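Local coordinates for surface layer protein (Geobacillus stearothermophilus, PDB 4UJ7) that probably assembles with copies of itself into the crystalline surface layer around the cell, this piece comprising its domains 5 and 6 with bound calcium, at residues I153-E162 with T198-L208; I18-K29 with K96-G107. All coordinates share one frame; numbering follows the deposited sequence. Where two conformers were deposited one is given.

From the N terminus, the chain first runs through contact 2, where K96-G107 comes back to lie alongside I18-K29. The 66 residues between them form a loop holding most of the first immunoglobulin-like domain, and the contact ties its first strands to its last. The chain then crosses into the second domain, where contact 1 joins I153-E162 to T198-L208 around a 35-residue loop that supplies most ligands of a calcium site, Glu162 of the contact itself adding another. The two contacts lie in series, neither nested nor crossing, with centres 28 Å apart and nearest atoms about 12 Å apart. Between the domains, Ser26 and Ala28 make backbone hydrogen bonds with Ile149, just upstream of contact 1.

Contact 1: I153-E162 with T198-L208; sequences ITNDVTITSE and TLTVKLGTVTL. With CA (calcium ion), chain D.
A water bridges the chains beyond the last hydrogen-bonded pair, Thr160 with Thr200: next to the contact of Ser161 CA with Thr198 O, it accepts from Glu162 N and donates to Thr198 O. Another, at the far end, joins Asp156 O to Gly204 N and is also hydrogen-bonded to Thr158 OG1. Between them the antiparallel pairing is short. Thr158 and Lys202 form one hydrogen-bonded pair and Thr160 and Thr200 the next, four bonds in all; Thr200 N to Thr160 O, at 2.8 Å, is nearly straight (169°). Thr160 OG1 binds a further water that donates to Thr200 O.

The buried face belongs to Ile159, Val201 and Leu199. Ile159 puts CG1 beside its backbone N (chi1 -60°), which lays it alongside Val201, CG1 to Val201 CG2 at 4.0 Å, while its other branch, CG2, meets Leu199 CB at 3.8 Å. With an alanine at Ile159, a gap would probably open between Leu199 and Val201 on this face. Farther along, Val157 CB rests 4.0 Å from Val201 CG1. Leu208 CD1 serves two neighbours, touching Val157 CG1 and meeting Ile153 CD1 tip to tip at 4.0 Å. Leu203 swings its CD1 over the backbone of Asp156, 3.6 Å from Asp156 O.

T198-L208 doubles back through a type II' turn from Leu203 to Val206, where Gly204 accepts a positive phi of 58°. At the opposite end of I153-E162, Glu162 OE2 binds calcium at 2.3 Å, sharing the ion with Asp165, Asn167, Glu197 and the carbonyl of Val169, while Glu162 OE1 is held by Thr166. A short edge strand laid against a beta hairpin and leading straight into a metal-binding loop closes one sheet of this calcium-bearing, Big2-type immunoglobulin-like domain.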
loop_
_atom_site.group_PDB
_atom_site.type_symbol
_atom_site.label_atom_id
_atom_site.label_comp_id
_atom_site.label_asym_id
_atom_site.label_seq_id
_atom_site.Cartn_x
_atom_site.Cartn_y
_atom_site.Cartn_z
ATOM N N ILE A 153 -3.030 12.251 4.315
ATOM C CA ILE A 153 -2.382 13.250 5.153
ATOM C C ILE A 153 -0.889 12.994 5.312
ATOM O O ILE A 153 -0.244 13.546 6.209
ATOM C CB ILE A 153 -3.065 13.397 6.556
ATOM C CG1 ILE A 153 -2.978 12.113 7.396
ATOM C CG2 ILE A 153 -4.515 13.873 6.401
ATOM C CD1 ILE A 153 -3.278 12.334 8.870
ATOM N N THR A 154 -0.326 12.194 4.410
ATOM C CA THR A 154 1.102 11.839 4.475
ATOM C C THR A 154 2.020 13.046 4.543
ATOM O O THR A 154 3.023 13.015 5.258
ATOM C CB THR A 154 1.516 10.930 3.296
ATOM O OG1 THR A 154 0.577 9.857 3.187
ATOM C CG2 THR A 154 2.900 10.330 3.532
ATOM N N ASN A 155 1.684 14.102 3.805
ATOM C CA ASN A 155 2.496 15.305 3.805
ATOM C C ASN A 155 2.393 16.120 5.103
ATOM O O ASN A 155 3.273 16.927 5.402
ATOM C CB ASN A 155 2.153 16.179 2.606
ATOM C CG ASN A 155 3.224 17.221 2.325
ATOM O OD1 ASN A 155 4.423 16.957 2.457
ATOM N ND2 ASN A 155 2.792 18.413 1.958
ATOM N N ASP A 156 1.331 15.887 5.867
ATOM C CA ASP A 156 1.047 16.674 7.076
ATOM C C ASP A 156 1.708 16.108 8.325
ATOM O O ASP A 156 1.875 16.813 9.331
ATOM C CB ASP A 156 -0.464 16.743 7.318
ATOM C CG ASP A 156 -1.226 17.361 6.157
ATOM O OD1 ASP A 156 -0.716 18.305 5.525
ATOM O OD2 ASP A 156 -2.355 16.900 5.899
ATOM N N VAL A 157 2.067 14.828 8.271
ATOM C CA VAL A 157 2.578 14.120 9.436
ATOM C C VAL A 157 4.098 14.209 9.479
ATOM O O VAL A 157 4.741 14.573 8.490
ATOM C CB VAL A 157 2.131 12.629 9.477
ATOM C CG1 VAL A 157 0.612 12.492 9.431
ATOM C CG2 VAL A 157 2.761 11.812 8.350
ATOM N N THR A 158 4.665 13.893 10.641
ATOM C CA THR A 158 6.097 13.690 10.773
ATOM C C THR A 158 6.317 12.254 11.268
ATOM O O THR A 158 5.602 11.789 12.159
ATOM C CB THR A 158 6.708 14.730 11.736
ATOM O OG1 THR A 158 6.345 16.038 11.284
ATOM C CG2 THR A 158 8.223 14.625 11.784
ATOM N N ILE A 159 7.263 11.542 10.647
ATOM C CA ILE A 159 7.572 10.151 11.022
ATOM C C ILE A 159 9.039 10.069 11.445
ATOM O O ILE A 159 9.935 10.480 10.706
ATOM C CB ILE A 159 7.264 9.158 9.871
ATOM C CG1 ILE A 159 5.769 9.246 9.515
ATOM C CG2 ILE A 159 7.602 7.723 10.273
ATOM C CD1 ILE A 159 5.312 8.282 8.440
ATOM N N THR A 160 9.266 9.537 12.646
ATOM C CA THR A 160 10.602 9.470 13.232
ATOM C C THR A 160 10.876 8.107 13.859
ATOM O O THR A 160 9.952 7.383 14.239
ATOM C CB THR A 160 10.782 10.525 14.347
ATOM O OG1 THR A 160 9.780 10.345 15.354
ATOM C CG2 THR A 160 10.693 11.950 13.776
ATOM N N SER A 161 12.156 7.771 13.964
ATOM C CA SER A 161 12.600 6.629 14.753
ATOM C C SER A 161 13.260 7.152 16.021
ATOM O O SER A 161 13.448 8.362 16.177
ATOM C CB SER A 161 13.608 5.812 13.953
ATOM O OG SER A 161 14.738 6.607 13.618
ATOM N N GLU A 162 13.668 6.235 16.898
ATOM C CA GLU A 162 14.346 6.626 18.135
ATOM C C GLU A 162 15.528 7.576 17.871
ATOM O O GLU A 162 16.282 7.404 16.908
ATOM C CB GLU A 162 14.806 5.394 18.925
ATOM C CG GLU A 162 15.739 4.474 18.147
ATOM C CD GLU A 162 16.184 3.240 18.890
ATOM O OE1 GLU A 162 15.808 3.084 20.086
ATOM O OE2 GLU A 162 16.896 2.411 18.283
ATOM N N THR A 198 10.805 0.668 15.410
ATOM C CA THR A 198 9.530 1.348 15.614
ATOM C C THR A 198 9.567 2.779 15.078
ATOM O O THR A 198 10.403 3.588 15.500
ATOM C CB THR A 198 9.139 1.336 17.113
ATOM O OG1 THR A 198 9.038 -0.022 17.538
ATOM C CG2 THR A 198 7.787 2.014 17.334
ATOM N N LEU A 199 8.664 3.096 14.151
ATOM C CA LEU A 199 8.481 4.475 13.707
ATOM C C LEU A 199 7.256 5.095 14.331
ATOM O O LEU A 199 6.203 4.480 14.378
ATOM C CB LEU A 199 8.367 4.549 12.182
ATOM C CG LEU A 199 9.490 3.870 11.400
ATOM C CD1 LEU A 199 9.263 4.005 9.895
ATOM C CD2 LEU A 199 10.850 4.447 11.790
ATOM N N THR A 200 7.399 6.334 14.787
ATOM C CA THR A 200 6.299 7.066 15.422
ATOM C C THR A 200 5.751 8.109 14.468
ATOM O O THR A 200 6.514 8.890 13.883
ATOM C CB THR A 200 6.754 7.703 16.757
ATOM O OG1 THR A 200 7.257 6.661 17.603
ATOM C CG2 THR A 200 5.595 8.398 17.469
ATOM N N VAL A 201 4.424 8.123 14.316
ATOM C CA VAL A 201 3.764 9.038 13.402
ATOM C C VAL A 201 3.048 10.129 14.203
ATOM O O VAL A 201 2.188 9.822 15.033
ATOM C CB VAL A 201 2.711 8.279 12.558
ATOM C CG1 VAL A 201 2.053 9.206 11.558
ATOM C CG2 VAL A 201 3.336 7.080 11.851
ATOM N N LYS A 202 3.404 11.380 13.938
ATOM C CA LYS A 202 2.846 12.521 14.670
ATOM C C LYS A 202 2.189 13.518 13.732
ATOM O O LYS A 202 2.655 13.736 12.617
ATOM C CB LYS A 202 3.948 13.228 15.470
ATOM C CG LYS A 202 4.440 12.437 16.676
ATOM C CD LYS A 202 5.239 13.341 17.597
ATOM C CE LYS A 202 6.133 12.539 18.523
ATOM N NZ LYS A 202 7.170 13.439 19.097
ATOM N N LEU A 203 1.092 14.120 14.188
ATOM C CA LEU A 203 0.489 15.257 13.495
ATOM C C LEU A 203 0.744 16.454 14.388
ATOM O O LEU A 203 0.092 16.618 15.414
ATOM C CB LEU A 203 -1.002 15.013 13.253
ATOM C CG LEU A 203 -1.810 16.033 12.439
ATOM C CD1 LEU A 203 -1.189 16.287 11.070
ATOM C CD2 LEU A 203 -3.252 15.561 12.295
ATOM N N GLY A 204 1.737 17.252 14.016
ATOM C CA GLY A 204 2.312 18.248 14.925
ATOM C C GLY A 204 2.837 17.590 16.190
ATOM O O GLY A 204 3.748 16.762 16.139
ATOM N N THR A 205 2.237 17.940 17.325
ATOM C CA THR A 205 2.632 17.396 18.623
ATOM C C THR A 205 1.803 16.169 19.045
ATOM O O THR A 205 2.082 15.558 20.072
ATOM C CB THR A 205 2.552 18.473 19.734
ATOM O OG1 THR A 205 1.206 18.945 19.846
ATOM C CG2 THR A 205 3.477 19.650 19.424
ATOM N N VAL A 206 0.790 15.823 18.254
ATOM C CA VAL A 206 -0.135 14.730 18.582
ATOM C C VAL A 206 0.354 13.405 17.976
ATOM O O VAL A 206 0.599 13.334 16.772
ATOM C CB VAL A 206 -1.571 15.051 18.091
ATOM C CG1 VAL A 206 -2.522 13.903 18.379
ATOM C CG2 VAL A 206 -2.090 16.345 18.726
ATOM N N THR A 207 0.507 12.367 18.800
ATOM C CA THR A 207 0.895 11.041 18.280
ATOM C C THR A 207 -0.318 10.317 17.694
ATOM O O THR A 207 -1.330 10.133 18.378
ATOM C CB THR A 207 1.573 10.162 19.351
ATOM O OG1 THR A 207 2.746 10.821 19.851
ATOM C CG2 THR A 207 1.974 8.771 18.774
ATOM N N LEU A 208 -0.208 9.922 16.421
ATOM C CA LEU A 208 -1.274 9.198 15.720
ATOM C C LEU A 208 -1.137 7.680 15.843
ATOM O O LEU A 208 -2.132 6.962 15.879
ATOM C CB LEU A 208 -1.346 9.603 14.241
ATOM C CG LEU A 208 -1.547 11.074 13.863
ATOM C CD1 LEU A 208 -1.737 11.193 12.352
ATOM C CD2 LEU A 208 -2.716 11.726 14.608
HETATM CA CA CA D . 17.384 1.748 16.146
HETATM O O HOH W 1 3.473 17.140 11.738
HETATM O O HOH W 2 7.312 11.712 14.725
HETATM O O HOH W 3 12.877 3.451 16.693
HETATM O O HOH W 4 18.096 3.942 15.425
#

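Contact 2: I18-K29 with K96-G107; sequences IAVDSTGVSVAK and KEVKVPVNVVAG
Val27 and Val104 lie side by side and point the same way, Val27 CG1 4.2 Å from Val104 CG2, on the buried face they share with Val25 and Val102. Val104 turns its other methyl, CG1, anti to its backbone N (chi1 -176°), bringing it 3.6 Å from Lys29 N. Val25 and Val102 stand further apart, and Val79 of strand 74-81 touches both. On the other face Ala28 sets its CB 3.8 Å from Ala106 O, and Val105 CG2 leans over Val27 O.

Five backbone hydrogen bonds hold these parallel strands together, starting at Pro101, whose O accepts from Val25 N (2.9 Å). Proline has no N-H to carry the pairing further back, and there I18-K29 turns off through an ST turn, Gly24 N to Ser22 OG at 3.0 Å. Ile18 then belongs to the opposite sheet, and its side chain faces back across: CD1 sits 3.6 Å from Lys96 O, and Ile91 packs against it too. One chain thus serves both sheets, as the A and A' strands do in immunoglobulin-like folds.

Nothing ionic crosses the contact. Lys29 and Lys96 lead their ends away from it, and in the conformer given, Asn103 OD1 hydrogen-bonds Ser86 OG. Cohesion rests on the five backbone hydrogen bonds and the packing of branched apolar side chains, chiefly valines.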
loop_
_atom_site.group_PDB
_atom_site.type_symbol
_atom_site.label_atom_id
_atom_site.label_comp_id
_atom_site.label_asym_id
_atom_site.label_seq_id
_atom_site.Cartn_x
_atom_site.Cartn_y
_atom_site.Cartn_z
ATOM N N ILE A 18 -7.134 -15.372 -7.848
ATOM C CA ILE A 18 -6.644 -13.981 -7.823
ATOM C C ILE A 18 -6.933 -13.465 -6.424
ATOM O O ILE A 18 -8.008 -12.909 -6.181
ATOM C CB ILE A 18 -7.308 -13.079 -8.885
ATOM C CG1 ILE A 18 -7.120 -13.699 -10.269
ATOM C CG2 ILE A 18 -6.727 -11.647 -8.873
ATOM C CD1 ILE A 18 -7.889 -12.994 -11.372
ATOM N N ALA A 19 -5.985 -13.658 -5.510
ATOM C CA ALA A 19 -6.174 -13.235 -4.132
ATOM C C ALA A 19 -6.128 -11.705 -3.998
ATOM O O ALA A 19 -5.394 -11.036 -4.729
ATOM C CB ALA A 19 -5.138 -13.890 -3.223
ATOM N N VAL A 20 -6.959 -11.179 -3.104
ATOM C CA VAL A 20 -7.035 -9.749 -2.867
ATOM C C VAL A 20 -7.102 -9.468 -1.369
ATOM O O VAL A 20 -7.676 -10.258 -0.613
ATOM C CB VAL A 20 -8.201 -9.098 -3.649
ATOM C CG1 VAL A 20 -9.574 -9.585 -3.181
ATOM C CG2 VAL A 20 -8.087 -7.592 -3.633
ATOM N N ASP A 21 -6.494 -8.360 -0.949
ATOM C CA ASP A 21 -6.483 -8.000 0.470
ATOM C C ASP A 21 -7.564 -6.999 0.888
ATOM O O ASP A 21 -7.488 -6.378 1.967
ATOM C CB ASP A 21 -5.070 -7.602 0.920
ATOM C CG ASP A 21 -4.664 -6.217 0.469
ATOM O OD1 ASP A 21 -5.360 -5.617 -0.356
ATOM O OD2 ASP A 21 -3.624 -5.729 0.939
ATOM N N SER A 22 -8.575 -6.858 0.039
ATOM C CA SER A 22 -9.727 -5.985 0.262
ATOM C C SER A 22 -10.993 -6.752 -0.048
ATOM O O SER A 22 -11.003 -7.561 -0.968
ATOM C CB SER A 22 -9.655 -4.778 -0.682
ATOM O OG SER A 22 -10.792 -3.929 -0.534
ATOM N N THR A 23 -12.066 -6.484 0.702
ATOM C CA THR A 23 -13.393 -7.004 0.343
ATOM C C THR A 23 -14.249 -5.908 -0.273
ATOM O O THR A 23 -15.440 -6.101 -0.549
ATOM C CB THR A 23 -14.159 -7.586 1.553
ATOM O OG1 THR A 23 -14.376 -6.544 2.508
ATOM C CG2 THR A 23 -13.416 -8.779 2.177
ATOM N N GLY A 24 -13.635 -4.749 -0.509
ATOM C CA GLY A 24 -14.368 -3.621 -1.081
ATOM C C GLY A 24 -13.680 -2.314 -0.781
ATOM O O GLY A 24 -13.130 -2.111 0.305
ATOM N N VAL A 25 -13.686 -1.427 -1.768
ATOM C CA VAL A 25 -13.064 -0.137 -1.613
ATOM C C VAL A 25 -14.114 0.869 -1.178
ATOM O O VAL A 25 -15.208 0.882 -1.719
ATOM C CB VAL A 25 -12.403 0.286 -2.940
ATOM C CG1 VAL A 25 -11.930 1.726 -2.883
ATOM C CG2 VAL A 25 -11.238 -0.652 -3.254
ATOM N N SER A 26 -13.759 1.698 -0.200
ATOM C CA SER A 26 -14.641 2.740 0.333
ATOM C C SER A 26 -13.868 4.045 0.334
ATOM O O SER A 26 -12.954 4.232 1.130
ATOM C CB SER A 26 -15.022 2.398 1.773
ATOM O OG SER A 26 -15.476 1.066 1.890
ATOM N N VAL A 27 -14.236 4.957 -0.554
ATOM C CA VAL A 27 -13.438 6.160 -0.757
ATOM C C VAL A 27 -14.311 7.403 -0.977
ATOM O O VAL A 27 -15.364 7.302 -1.593
ATOM C CB VAL A 27 -12.425 5.930 -1.919
ATOM C CG1 VAL A 27 -13.102 5.712 -3.277
ATOM C CG2 VAL A 27 -11.398 7.037 -1.966
ATOM N N ALA A 28 -13.878 8.552 -0.460
ATOM C CA ALA A 28 -14.555 9.817 -0.772
ATOM C C ALA A 28 -14.277 10.261 -2.204
ATOM O O ALA A 28 -13.218 9.998 -2.753
ATOM C CB ALA A 28 -14.163 10.909 0.216
ATOM N N LYS A 29 -15.255 10.925 -2.814
ATOM C CA LYS A 29 -15.031 11.631 -4.076
ATOM C C LYS A 29 -13.751 12.470 -3.994
ATOM O O LYS A 29 -13.561 13.220 -3.034
ATOM C CB LYS A 29 -16.234 12.536 -4.387
ATOM C CG LYS A 29 -16.063 13.440 -5.613
ATOM C CD LYS A 29 -17.155 14.505 -5.680
ATOM C CE LYS A 29 -18.539 13.877 -5.719
ATOM N NZ LYS A 29 -19.634 14.833 -5.374
ATOM N N LYS A 96 -9.784 -16.533 -15.198
ATOM C CA LYS A 96 -10.081 -16.243 -13.786
ATOM C C LYS A 96 -10.420 -14.781 -13.611
ATOM O O LYS A 96 -9.847 -13.927 -14.287
ATOM C CB LYS A 96 -8.900 -16.632 -12.878
ATOM C CG LYS A 96 -8.412 -18.070 -13.024
ATOM C CD LYS A 96 -9.440 -19.072 -12.527
ATOM C CE LYS A 96 -9.021 -20.491 -12.869
ATOM N NZ LYS A 96 -10.169 -21.435 -12.693
ATOM N N GLU A 97 -11.367 -14.489 -12.726
ATOM C CA GLU A 97 -11.736 -13.103 -12.429
ATOM C C GLU A 97 -12.210 -12.905 -11.005
ATOM O O GLU A 97 -12.792 -13.809 -10.399
ATOM C CB GLU A 97 -12.825 -12.591 -13.381
ATOM C CG GLU A 97 -14.195 -13.224 -13.203
ATOM C CD GLU A 97 -15.316 -12.361 -13.761
ATOM O OE1 GLU A 97 -15.119 -11.737 -14.829
ATOM O OE2 GLU A 97 -16.399 -12.307 -13.129
ATOM N N VAL A 98 -11.947 -11.713 -10.475
ATOM C CA VAL A 98 -12.545 -11.260 -9.218
ATOM C C VAL A 98 -13.168 -9.882 -9.410
ATOM O O VAL A 98 -12.534 -8.984 -9.984
ATOM C CB VAL A 98 -11.507 -11.222 -8.077
ATOM C CG1 VAL A 98 -12.136 -10.746 -6.767
ATOM C CG2 VAL A 98 -10.893 -12.598 -7.900
ATOM N N LYS A 99 -14.422 -9.719 -8.964
ATOM C CA LYS A 99 -15.112 -8.432 -8.987
ATOM C C LYS A 99 -15.112 -7.842 -7.578
ATOM O O LYS A 99 -15.679 -8.441 -6.654
ATOM C CB LYS A 99 -16.537 -8.581 -9.536
ATOM C CG LYS A 99 -16.547 -8.882 -11.033
ATOM C CD LYS A 99 -17.957 -8.957 -11.605
ATOM C CE LYS A 99 -17.951 -9.140 -13.124
ATOM N NZ LYS A 99 -17.767 -7.849 -13.862
ATOM N N VAL A 100 -14.465 -6.688 -7.416
ATOM C CA VAL A 100 -14.271 -6.057 -6.099
ATOM C C VAL A 100 -15.228 -4.869 -6.013
ATOM O O VAL A 100 -15.178 -3.976 -6.874
ATOM C CB VAL A 100 -12.819 -5.547 -5.936
ATOM C CG1 VAL A 100 -12.642 -4.848 -4.589
ATOM C CG2 VAL A 100 -11.808 -6.677 -6.074
ATOM N N PRO A 101 -16.120 -4.853 -5.005
ATOM C CA PRO A 101 -17.027 -3.739 -4.804
ATOM C C PRO A 101 -16.293 -2.416 -4.604
ATOM O O PRO A 101 -15.201 -2.395 -4.029
ATOM C CB PRO A 101 -17.760 -4.116 -3.494
ATOM C CG PRO A 101 -17.675 -5.598 -3.430
ATOM C CD PRO A 101 -16.367 -5.960 -4.051
ATOM N N VAL A 102 -16.886 -1.334 -5.120
ATOM C CA VAL A 102 -16.393 0.033 -4.908
ATOM C C VAL A 102 -17.541 0.955 -4.530
ATOM O O VAL A 102 -18.562 0.971 -5.209
ATOM C CB VAL A 102 -15.733 0.632 -6.177
ATOM C CG1 VAL A 102 -15.216 2.037 -5.908
ATOM C CG2 VAL A 102 -14.598 -0.243 -6.667
ATOM N N ASN A 103 -17.356 1.714 -3.452
ATOM C CA ASN A 103 -18.320 2.726 -3.048
ATOM C C ASN A 103 -17.618 4.076 -2.911
ATOM O O ASN A 103 -16.623 4.216 -2.171
ATOM C CB ASN A 103 -19.015 2.311 -1.741
ATOM C CG ASN A 103 -20.288 3.093 -1.476
ATOM O OD1 ASN A 103 -21.018 3.462 -2.401
ATOM N ND2 ASN A 103 -20.567 3.342 -0.202
ATOM N N VAL A 104 -18.122 5.059 -3.656
ATOM C CA VAL A 104 -17.602 6.420 -3.613
ATOM C C VAL A 104 -18.630 7.274 -2.897
ATOM O O VAL A 104 -19.792 7.306 -3.288
ATOM C CB VAL A 104 -17.318 6.990 -5.024
ATOM C CG1 VAL A 104 -16.690 8.374 -4.920
ATOM C CG2 VAL A 104 -16.392 6.068 -5.809
ATOM N N VAL A 105 -18.198 7.929 -1.828
ATOM C CA VAL A 105 -19.113 8.662 -0.945
ATOM C C VAL A 105 -18.730 10.137 -0.849
ATOM O O VAL A 105 -17.674 10.553 -1.329
ATOM C CB VAL A 105 -19.150 8.035 0.468
ATOM C CG1 VAL A 105 -19.594 6.580 0.401
ATOM C CG2 VAL A 105 -17.792 8.157 1.160
ATOM N N ALA A 106 -19.598 10.934 -0.232
ATOM C CA ALA A 106 -19.284 12.314 0.056
ATOM C C ALA A 106 -18.135 12.386 1.054
ATOM O O ALA A 106 -17.197 13.174 0.883
ATOM C CB ALA A 106 -20.516 13.036 0.606
ATOM N N GLY A 107 -18.208 11.544 2.080
ATOM C CA GLY A 107 -17.190 11.503 3.126
ATOM C C GLY A 107 -17.544 12.337 4.342
ATOM O O GLY A 107 -17.834 13.532 4.226
#